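Local structure of spike protein S1 (Bat coronavirus HKU9, 5GYQ) at residues T74-L79 / L102-L107; Q47-S52 / N78-V83; Y92-N97 / L151-L156. The protein probably attaches the virion to the host cell by interacting with a receptor, this chain being the putative receptor-binding domain of the S1 subunit. One frame throughout, in Å; residues are numbered along the deposited sequence.

Interaction 1. Residues T74-L79 / L102-L107; sequences THLNNL and LHAFYL. With NAG (2-acetamido-2-deoxy-beta-D-glucopyranose), chain B.
Leu76 and Leu79, one helical turn apart on helix 73-81, meet Ala104 and Leu102 of strand 100-111, laying the helix against the five-stranded antiparallel sheet of the receptor-binding domain. Between helix and strand the contact is wholly apolar and buried. Leu76 uses both methyls, with CD2 3.7 Å and CD1 3.9 Å from Ala104 CB, so the fork of the leucine straddles the single methyl of the alanine. Further along the helix, Leu79 CG lies 4.0 Å from Leu102 CD1, and the two side chains cross obliquely. With CG of both helix leucines anti to the backbone N (chi1 -179° at Leu76), the branch of Leu76, whose CB does not itself head for the strand, swings over to reach it. Leu102 and Ala104 point the same way from the strand, while His103 between them points away and is bonded through its ring nitrogens to Val37 O and Thr43 OG1.

Around this layer, Ile71 of strand 63-71 touches both helix leucines, and Leu151 of strand 146-157 also packs on Leu79. Asn78 N to Thr74 O and Leu79 N to His75 O are the ordinary helical bonds of this turn.

The start of the helix belongs to the glycan pocket. Asn72, Glu73 and Thr74 form an Asn-Xaa-Thr sequon, consistent with the predicted N-linked site at Asn72. The N-acetylglucosamine lies over one face of the His75 ring, its C1 4.0 Å above the plane and offset toward the rim. His75 ND1 bonds to Tyr113 OH, which helps fix the ring's rotation beneath the sugar. Thr74 turns OG1 to the acetamido group, whose N2 donates to it over 2.9 Å in an almost straight bond, 174° at the hydrogen.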
loop_
_atom_site.group_PDB
_atom_site.type_symbol
_atom_site.label_atom_id
_atom_site.label_comp_id
_atom_site.label_asym_id
_atom_site.label_seq_id
_atom_site.Cartn_x
_atom_site.Cartn_y
_atom_site.Cartn_z
ATOM N N THR A 74 7.294 11.877 -7.552
ATOM C CA THR A 74 7.053 11.633 -8.973
ATOM C C THR A 74 6.165 10.406 -9.175
ATOM O O THR A 74 5.120 10.457 -9.847
ATOM C CB THR A 74 8.380 11.423 -9.739
ATOM O OG1 THR A 74 9.267 12.523 -9.493
ATOM C CG2 THR A 74 8.128 11.296 -11.236
ATOM N N HIS A 75 6.591 9.305 -8.572
ATOM C CA HIS A 75 5.892 8.036 -8.696
ATOM C C HIS A 75 4.520 8.091 -8.045
ATOM O O HIS A 75 3.586 7.447 -8.514
ATOM C CB HIS A 75 6.725 6.912 -8.083
ATOM C CG HIS A 75 8.007 6.644 -8.808
ATOM N ND1 HIS A 75 9.104 6.086 -8.193
ATOM C CD2 HIS A 75 8.362 6.853 -10.098
ATOM C CE1 HIS A 75 10.085 5.965 -9.072
ATOM N NE2 HIS A 75 9.661 6.422 -10.234
ATOM N N LEU A 76 4.401 8.863 -6.968
ATOM C CA LEU A 76 3.118 9.026 -6.286
ATOM C C LEU A 76 2.117 9.770 -7.165
ATOM O O LEU A 76 0.955 9.368 -7.284
ATOM C CB LEU A 76 3.299 9.766 -4.958
ATOM C CG LEU A 76 2.014 9.976 -4.154
ATOM C CD1 LEU A 76 1.423 8.641 -3.731
ATOM C CD2 LEU A 76 2.268 10.864 -2.947
ATOM N N ASN A 77 2.579 10.858 -7.776
ATOM C CA ASN A 77 1.738 11.646 -8.666
ATOM C C ASN A 77 1.316 10.836 -9.884
ATOM O O ASN A 77 0.154 10.879 -10.293
ATOM C CB ASN A 77 2.460 12.921 -9.097
ATOM C CG ASN A 77 2.608 13.915 -7.963
ATOM O OD1 ASN A 77 1.782 13.956 -7.049
ATOM N ND2 ASN A 77 3.661 14.721 -8.012
ATOM N N ASN A 78 2.253 10.087 -10.457
ATOM C CA ASN A 78 1.903 9.199 -11.561
ATOM C C ASN A 78 0.912 8.116 -11.133
ATOM O O ASN A 78 0.047 7.712 -11.909
ATOM C CB ASN A 78 3.157 8.557 -12.149
ATOM C CG ASN A 78 4.010 9.548 -12.904
ATOM O OD1 ASN A 78 3.511 10.563 -13.391
ATOM N ND2 ASN A 78 5.305 9.263 -13.005
ATOM N N LEU A 79 1.043 7.651 -9.893
ATOM C CA LEU A 79 0.144 6.633 -9.356
ATOM C C LEU A 79 -1.274 7.180 -9.255
ATOM O O LEU A 79 -2.236 6.522 -9.658
ATOM C CB LEU A 79 0.626 6.151 -7.985
ATOM C CG LEU A 79 -0.191 5.038 -7.325
ATOM C CD1 LEU A 79 -0.149 3.772 -8.161
ATOM C CD2 LEU A 79 0.310 4.766 -5.917
ATOM N N LEU A 102 -5.745 5.000 -1.633
ATOM C CA LEU A 102 -4.308 5.230 -1.627
ATOM C C LEU A 102 -3.981 6.239 -0.538
ATOM O O LEU A 102 -4.406 7.397 -0.605
ATOM C CB LEU A 102 -3.825 5.749 -2.980
ATOM C CG LEU A 102 -4.182 4.930 -4.216
ATOM C CD1 LEU A 102 -3.682 5.635 -5.466
ATOM C CD2 LEU A 102 -3.596 3.534 -4.115
ATOM N N HIS A 103 -3.235 5.796 0.466
ATOM C CA HIS A 103 -2.892 6.665 1.580
ATOM C C HIS A 103 -1.389 6.891 1.673
ATOM O O HIS A 103 -0.641 6.022 2.122
ATOM C CB HIS A 103 -3.418 6.082 2.891
ATOM C CG HIS A 103 -3.376 7.042 4.039
ATOM N ND1 HIS A 103 -3.871 6.734 5.285
ATOM C CD2 HIS A 103 -2.902 8.309 4.121
ATOM C CE1 HIS A 103 -3.701 7.769 6.092
ATOM N NE2 HIS A 103 -3.116 8.735 5.410
ATOM N N ALA A 104 -0.957 8.071 1.246
ATOM C CA ALA A 104 0.436 8.467 1.356
ATOM C C ALA A 104 0.633 9.339 2.589
ATOM O O ALA A 104 -0.112 10.298 2.812
ATOM C CB ALA A 104 0.883 9.197 0.108
ATOM N N PHE A 105 1.638 8.995 3.387
ATOM C CA PHE A 105 1.894 9.684 4.645
ATOM C C PHE A 105 3.374 10.019 4.797
ATOM O O PHE A 105 4.230 9.393 4.170
ATOM C CB PHE A 105 1.415 8.835 5.827
ATOM C CG PHE A 105 1.997 7.446 5.859
ATOM C CD1 PHE A 105 3.134 7.173 6.602
ATOM C CD2 PHE A 105 1.399 6.411 5.158
ATOM C CE1 PHE A 105 3.668 5.895 6.639
ATOM C CE2 PHE A 105 1.930 5.134 5.191
ATOM C CZ PHE A 105 3.065 4.878 5.933
ATOM N N TYR A 106 3.668 11.006 5.639
ATOM C CA TYR A 106 5.030 11.506 5.800
ATOM C C TYR A 106 5.941 10.543 6.558
ATOM O O TYR A 106 5.549 9.958 7.565
ATOM C CB TYR A 106 5.012 12.867 6.508
ATOM C CG TYR A 106 4.457 13.983 5.651
ATOM C CD1 TYR A 106 5.270 14.672 4.760
ATOM C CD2 TYR A 106 3.119 14.341 5.725
ATOM C CE1 TYR A 106 4.767 15.691 3.969
ATOM C CE2 TYR A 106 2.606 15.359 4.939
ATOM C CZ TYR A 106 3.434 16.028 4.062
ATOM O OH TYR A 106 2.928 17.039 3.278
ATOM N N LEU A 107 7.160 10.387 6.050
ATOM C CA LEU A 107 8.195 9.602 6.711
ATOM C C LEU A 107 9.353 10.497 7.127
ATOM O O LEU A 107 10.166 10.118 7.973
ATOM C CB LEU A 107 8.710 8.490 5.793
ATOM C CG LEU A 107 7.867 7.227 5.645
ATOM C CD1 LEU A 107 8.498 6.301 4.624
ATOM C CD2 LEU A 107 7.725 6.527 6.986
HETATM C C1 NAG B . 11.824 9.396 -7.833
HETATM C C2 NAG B . 12.444 10.676 -8.346
HETATM C C3 NAG B . 12.649 10.581 -9.851
HETATM C C4 NAG B . 13.473 9.342 -10.195
HETATM C C5 NAG B . 12.932 8.089 -9.496
HETATM C C6 NAG B . 13.882 6.918 -9.593
HETATM C C7 NAG B . 11.969 12.680 -7.016
HETATM C C8 NAG B . 11.031 13.827 -6.788
HETATM N N2 NAG B . 11.637 11.835 -8.002
HETATM O O3 NAG B . 13.312 11.762 -10.282
HETATM O O4 NAG B . 13.397 9.064 -11.591
HETATM O O5 NAG B . 12.700 8.314 -8.095
HETATM O O6 NAG B . 13.329 5.747 -9.008
HETATM O O7 NAG B . 12.981 12.518 -6.341
#

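Interaction 2. Residues Q47-S52 / N78-V83; sequences QCYGVS and NLFNRV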
loop_
_atom_site.group_PDB
_atom_site.type_symbol
_atom_site.label_atom_id
_atom_site.label_comp_id
_atom_site.label_asym_id
_atom_site.label_seq_id
_atom_site.Cartn_x
_atom_site.Cartn_y
_atom_site.Cartn_z
ATOM N N GLN A 47 -6.403 9.452 -1.219
ATOM C CA GLN A 47 -7.277 9.429 -2.386
ATOM C C GLN A 47 -8.103 8.152 -2.436
ATOM O O GLN A 47 -7.553 7.057 -2.448
ATOM C CB GLN A 47 -6.453 9.565 -3.666
ATOM C CG GLN A 47 -7.287 9.729 -4.918
ATOM C CD GLN A 47 -7.887 11.112 -5.033
ATOM O OE1 GLN A 47 -7.180 12.117 -4.946
ATOM N NE2 GLN A 47 -9.201 11.174 -5.223
ATOM N N CYS A 48 -9.423 8.289 -2.485
ATOM C CA CYS A 48 -10.286 7.114 -2.463
ATOM C C CYS A 48 -11.086 6.925 -3.751
ATOM O O CYS A 48 -11.455 7.889 -4.419
ATOM C CB CYS A 48 -11.238 7.186 -1.271
ATOM S SG CYS A 48 -10.446 6.997 0.341
ATOM N N TYR A 49 -11.353 5.665 -4.077
ATOM C CA TYR A 49 -12.096 5.282 -5.269
ATOM C C TYR A 49 -13.192 4.282 -4.912
ATOM O O TYR A 49 -12.903 3.171 -4.455
ATOM C CB TYR A 49 -11.160 4.672 -6.316
ATOM C CG TYR A 49 -9.895 5.465 -6.551
ATOM C CD1 TYR A 49 -9.845 6.464 -7.516
ATOM C CD2 TYR A 49 -8.747 5.210 -5.811
ATOM C CE1 TYR A 49 -8.690 7.190 -7.733
ATOM C CE2 TYR A 49 -7.588 5.931 -6.022
ATOM C CZ TYR A 49 -7.565 6.919 -6.984
ATOM O OH TYR A 49 -6.411 7.637 -7.193
ATOM N N GLY A 50 -14.445 4.679 -5.123
ATOM C CA GLY A 50 -15.581 3.818 -4.845
ATOM C C GLY A 50 -16.138 4.031 -3.451
ATOM O O GLY A 50 -17.103 3.382 -3.047
ATOM N N VAL A 51 -15.523 4.951 -2.718
ATOM C CA VAL A 51 -15.913 5.251 -1.346
ATOM C C VAL A 51 -15.309 6.602 -0.980
ATOM O O VAL A 51 -14.269 6.973 -1.511
ATOM C CB VAL A 51 -15.438 4.143 -0.367
ATOM C CG1 VAL A 51 -13.927 3.968 -0.441
ATOM C CG2 VAL A 51 -15.881 4.436 1.063
ATOM N N SER A 52 -15.963 7.356 -0.103
ATOM C CA SER A 52 -15.388 8.614 0.360
ATOM C C SER A 52 -14.491 8.343 1.562
ATOM O O SER A 52 -14.732 7.397 2.312
ATOM C CB SER A 52 -16.482 9.623 0.718
ATOM O OG SER A 52 -17.129 9.268 1.924
ATOM N N ASN A 78 2.253 10.087 -10.457
ATOM C CA ASN A 78 1.903 9.199 -11.561
ATOM C C ASN A 78 0.912 8.116 -11.133
ATOM O O ASN A 78 0.047 7.712 -11.909
ATOM C CB ASN A 78 3.157 8.557 -12.149
ATOM C CG ASN A 78 4.010 9.548 -12.904
ATOM O OD1 ASN A 78 3.511 10.563 -13.391
ATOM N ND2 ASN A 78 5.305 9.263 -13.005
ATOM N N LEU A 79 1.043 7.651 -9.893
ATOM C CA LEU A 79 0.144 6.633 -9.356
ATOM C C LEU A 79 -1.274 7.180 -9.255
ATOM O O LEU A 79 -2.236 6.522 -9.658
ATOM C CB LEU A 79 0.626 6.151 -7.985
ATOM C CG LEU A 79 -0.191 5.038 -7.325
ATOM C CD1 LEU A 79 -0.149 3.772 -8.161
ATOM C CD2 LEU A 79 0.310 4.766 -5.917
ATOM N N PHE A 80 -1.391 8.392 -8.718
ATOM C CA PHE A 80 -2.678 9.077 -8.619
ATOM C C PHE A 80 -3.303 9.356 -9.988
ATOM O O PHE A 80 -4.498 9.135 -10.186
ATOM C CB PHE A 80 -2.523 10.395 -7.851
ATOM C CG PHE A 80 -2.391 10.223 -6.364
ATOM C CD1 PHE A 80 -2.981 9.146 -5.723
ATOM C CD2 PHE A 80 -1.682 11.140 -5.606
ATOM C CE1 PHE A 80 -2.865 8.988 -4.350
ATOM C CE2 PHE A 80 -1.563 10.987 -4.234
ATOM C CZ PHE A 80 -2.155 9.907 -3.606
ATOM N N ASN A 81 -2.496 9.844 -10.926
ATOM C CA ASN A 81 -3.013 10.234 -12.235
ATOM C C ASN A 81 -3.073 9.076 -13.223
ATOM O O ASN A 81 -3.499 9.252 -14.363
ATOM C CB ASN A 81 -2.168 11.361 -12.819
ATOM C CG ASN A 81 -2.215 12.611 -11.970
ATOM O OD1 ASN A 81 -3.250 12.942 -11.390
ATOM N ND2 ASN A 81 -1.091 13.309 -11.882
ATOM N N ARG A 82 -2.645 7.899 -12.774
ATOM C CA ARG A 82 -2.616 6.696 -13.601
ATOM C C ARG A 82 -1.832 6.938 -14.893
ATOM O O ARG A 82 -2.329 6.741 -16.004
ATOM C CB ARG A 82 -4.042 6.217 -13.870
ATOM C CG ARG A 82 -4.690 5.752 -12.574
ATOM C CD ARG A 82 -6.147 5.365 -12.692
ATOM N NE ARG A 82 -6.659 4.989 -11.375
ATOM C CZ ARG A 82 -7.900 4.586 -11.130
ATOM N NH1 ARG A 82 -8.784 4.495 -12.115
ATOM N NH2 ARG A 82 -8.255 4.270 -9.892
ATOM N N VAL A 83 -0.594 7.382 -14.706
ATOM C CA VAL A 83 0.388 7.537 -15.770
ATOM C C VAL A 83 1.469 6.476 -15.567
ATOM O O VAL A 83 1.948 6.290 -14.451
ATOM C CB VAL A 83 1.007 8.952 -15.756
ATOM C CG1 VAL A 83 2.224 9.029 -16.665
ATOM C CG2 VAL A 83 -0.033 9.992 -16.145
HETATM O O HOH W 1 -4.958 5.809 -9.051
HETATM O O HOH W 2 -6.443 9.763 -8.510
#
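Tyr49 and Arg82 form a cation-pi contact at the surface, where the end of edge strand 43-49 faces the turn that follows helix 73-81. Arg82 CZ stands 4.7 Å from the Tyr49 ring centroid, 25° off the normal. Arg82 NH2 comes closest, 3.6 Å from Tyr49 CD1 and over the ring face toward the rim, while the guanidinium plane is tilted 34° from the ring. An arginine chain extended from CG to NE spans the gap.

Water links the same residues: one molecule accepts from Arg82 NE at 3.0 Å, donates to Leu79 O and bonds to Tyr49 OH. A second lies between Tyr49 OH and Phe80 O, although its short distances leave its exact position doubtful. Beside the polar cluster, Gln47 CB packs 3.7 Å from Phe80 CE1, and the Tyr49 and Phe80 side chains cross at about a right angle.

Arg82, with positive phi, lies in a Schellman motif: Val83 N bonds to Asn78 O, with a weak bond from Arg82 N to Leu79 O. Leu102 of the neighbouring strand 100-111 touches both Tyr49 and Phe80, and the Cys48-Cys101 disulfide ties the two strands together.

Interaction 3. Residues Y92-N97 / L151-L156; sequences YALPDN and LAVITL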
loop_
_atom_site.group_PDB
_atom_site.type_symbol
_atom_site.label_atom_id
_atom_site.label_comp_id
_atom_site.label_asym_id
_atom_site.label_seq_id
_atom_site.Cartn_x
_atom_site.Cartn_y
_atom_site.Cartn_z
ATOM N N TYR A 92 5.013 -2.016 -8.352
ATOM C CA TYR A 92 3.668 -2.189 -7.816
ATOM C C TYR A 92 2.644 -1.511 -8.714
ATOM O O TYR A 92 2.793 -0.339 -9.058
ATOM C CB TYR A 92 3.563 -1.629 -6.394
ATOM C CG TYR A 92 2.199 -1.834 -5.771
ATOM C CD1 TYR A 92 1.923 -2.965 -5.023
ATOM C CD2 TYR A 92 1.181 -0.902 -5.948
ATOM C CE1 TYR A 92 0.677 -3.164 -4.461
ATOM C CE2 TYR A 92 -0.068 -1.094 -5.393
ATOM C CZ TYR A 92 -0.314 -2.225 -4.649
ATOM O OH TYR A 92 -1.557 -2.418 -4.091
ATOM N N ALA A 93 1.595 -2.245 -9.075
ATOM C CA ALA A 93 0.552 -1.715 -9.949
ATOM C C ALA A 93 -0.840 -1.957 -9.379
ATOM O O ALA A 93 -1.141 -3.048 -8.892
ATOM C CB ALA A 93 0.665 -2.330 -11.332
ATOM N N LEU A 94 -1.686 -0.934 -9.442
ATOM C CA LEU A 94 -3.077 -1.064 -9.019
ATOM C C LEU A 94 -3.814 -2.089 -9.873
ATOM O O LEU A 94 -3.546 -2.216 -11.067
ATOM C CB LEU A 94 -3.790 0.287 -9.097
ATOM C CG LEU A 94 -3.325 1.349 -8.106
ATOM C CD1 LEU A 94 -4.056 2.653 -8.359
ATOM C CD2 LEU A 94 -3.552 0.867 -6.683
ATOM N N PRO A 95 -4.748 -2.831 -9.262
ATOM C CA PRO A 95 -5.536 -3.790 -10.040
ATOM C C PRO A 95 -6.574 -3.075 -10.896
ATOM O O PRO A 95 -6.843 -1.892 -10.670
ATOM C CB PRO A 95 -6.203 -4.648 -8.965
ATOM C CG PRO A 95 -6.346 -3.725 -7.802
ATOM C CD PRO A 95 -5.129 -2.829 -7.837
ATOM N N ASP A 96 -7.143 -3.779 -11.869
ATOM C CA ASP A 96 -8.210 -3.216 -12.687
ATOM C C ASP A 96 -9.437 -2.946 -11.823
ATOM O O ASP A 96 -9.739 -3.721 -10.916
ATOM C CB ASP A 96 -8.565 -4.158 -13.838
ATOM C CG ASP A 96 -7.375 -4.461 -14.730
ATOM O OD1 ASP A 96 -7.122 -5.655 -14.998
ATOM O OD2 ASP A 96 -6.696 -3.505 -15.166
ATOM N N ASN A 97 -10.131 -1.846 -12.107
ATOM C CA ASN A 97 -11.309 -1.435 -11.344
ATOM C C ASN A 97 -11.051 -1.407 -9.840
ATOM O O ASN A 97 -11.745 -2.066 -9.064
ATOM C CB ASN A 97 -12.493 -2.353 -11.655
ATOM C CG ASN A 97 -13.104 -2.067 -13.011
ATOM O OD1 ASN A 97 -13.081 -0.929 -13.487
ATOM N ND2 ASN A 97 -13.654 -3.097 -13.642
ATOM N N LEU A 151 3.391 4.588 1.881
ATOM C CA LEU A 151 2.196 4.347 1.088
ATOM C C LEU A 151 1.492 3.078 1.529
ATOM O O LEU A 151 2.082 1.985 1.533
ATOM C CB LEU A 151 2.530 4.247 -0.402
ATOM C CG LEU A 151 1.321 3.940 -1.295
ATOM C CD1 LEU A 151 0.359 5.116 -1.316
ATOM C CD2 LEU A 151 1.742 3.568 -2.707
ATOM N N ALA A 152 0.229 3.248 1.906
ATOM C CA ALA A 152 -0.661 2.141 2.199
ATOM C C ALA A 152 -1.793 2.129 1.182
ATOM O O ALA A 152 -2.575 3.076 1.093
ATOM C CB ALA A 152 -1.210 2.247 3.617
ATOM N N VAL A 153 -1.852 1.063 0.396
ATOM C CA VAL A 153 -2.925 0.850 -0.559
ATOM C C VAL A 153 -3.963 -0.049 0.083
ATOM O O VAL A 153 -3.699 -1.220 0.365
ATOM C CB VAL A 153 -2.422 0.212 -1.863
ATOM C CG1 VAL A 153 -3.574 0.033 -2.844
ATOM C CG2 VAL A 153 -1.318 1.058 -2.475
ATOM N N ILE A 154 -5.138 0.513 0.332
ATOM C CA ILE A 154 -6.210 -0.224 0.973
ATOM C C ILE A 154 -7.207 -0.698 -0.075
ATOM O O ILE A 154 -7.923 0.105 -0.659
ATOM C CB ILE A 154 -6.921 0.639 2.034
ATOM C CG1 ILE A 154 -5.892 1.253 2.986
ATOM C CG2 ILE A 154 -7.935 -0.190 2.805
ATOM C CD1 ILE A 154 -6.477 2.211 4.000
ATOM N N THR A 155 -7.227 -2.003 -0.328
ATOM C CA THR A 155 -8.179 -2.605 -1.254
ATOM C C THR A 155 -9.389 -3.130 -0.498
ATOM O O THR A 155 -9.249 -3.884 0.460
ATOM C CB THR A 155 -7.555 -3.765 -2.051
ATOM O OG1 THR A 155 -6.379 -3.309 -2.728
ATOM C CG2 THR A 155 -8.549 -4.308 -3.068
ATOM N N LEU A 156 -10.575 -2.731 -0.934
ATOM C CA LEU A 156 -11.801 -3.108 -0.250
ATOM C C LEU A 156 -12.621 -4.090 -1.067
ATOM O O LEU A 156 -12.647 -4.019 -2.294
ATOM C CB LEU A 156 -12.636 -1.865 0.048
ATOM C CG LEU A 156 -11.919 -0.767 0.831
ATOM C CD1 LEU A 156 -12.751 0.501 0.833
ATOM C CD2 LEU A 156 -11.632 -1.232 2.250
#
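Val153 of strand 146-157 meets Tyr92 and Leu94, residues of the irregular segment linking helix 86-90 to strand 100-111. Val153 has the most surface buried here, followed by Tyr92. The tyrosine and the valine reach for each other from opposite directions, and the tyrosine brings the far end of its ring: Tyr92 OH is 3.4 Å from Val153 CG1, and Tyr92 CE2 is 3.8 Å from Val153 CG2, with that methyl lying obliquely to the ring.

Both valine methyls touch the tyrosine, but in different places. CG2 lies against the ring, whereas CG1, anti to the backbone N (chi1 -179°), touches the hydroxyl and also Leu94 CD2, the latter at 3.9 Å.

The buried phenol is not left without a polar partner, since Tyr92 OH bonds to Asp67 OD2 of strand 63-71, and Trp22 meets the same ring edge-to-face. Asp67 is also paired with Val153 through the backbone, so the same residue pairs with the strand through its main chain and holds the phenol through its side chain. Leu102 completes the surroundings by touching Leu94 and Val153. The arrangement is a loop folded over the central strand of the antiparallel core sheet of the betacoronavirus receptor-binding domain.

In the fold
Interactions 1 and 3 are buried and apolar where helix or loop meets the strand, although interaction 1 also reaches the glycan at the helix start; interaction 2 is a surface contact where charge, aromatic face and water take over. Helix 73-81 serves interactions 1 and 2: its leucines look into the core, and the turn just past its C-terminal end carries the polar pairing at the surface. All three reach the same sheet, through strand 100-111 and its neighbours 43-49 and 146-157. Leu102 joins them: its CD1 lies 3.6 Å from Phe80 CD1 and its CD2 3.7 Å from Leu94 CD2. Leu79 adds a second bridge, its CD2 3.7 Å from Leu151 CD2.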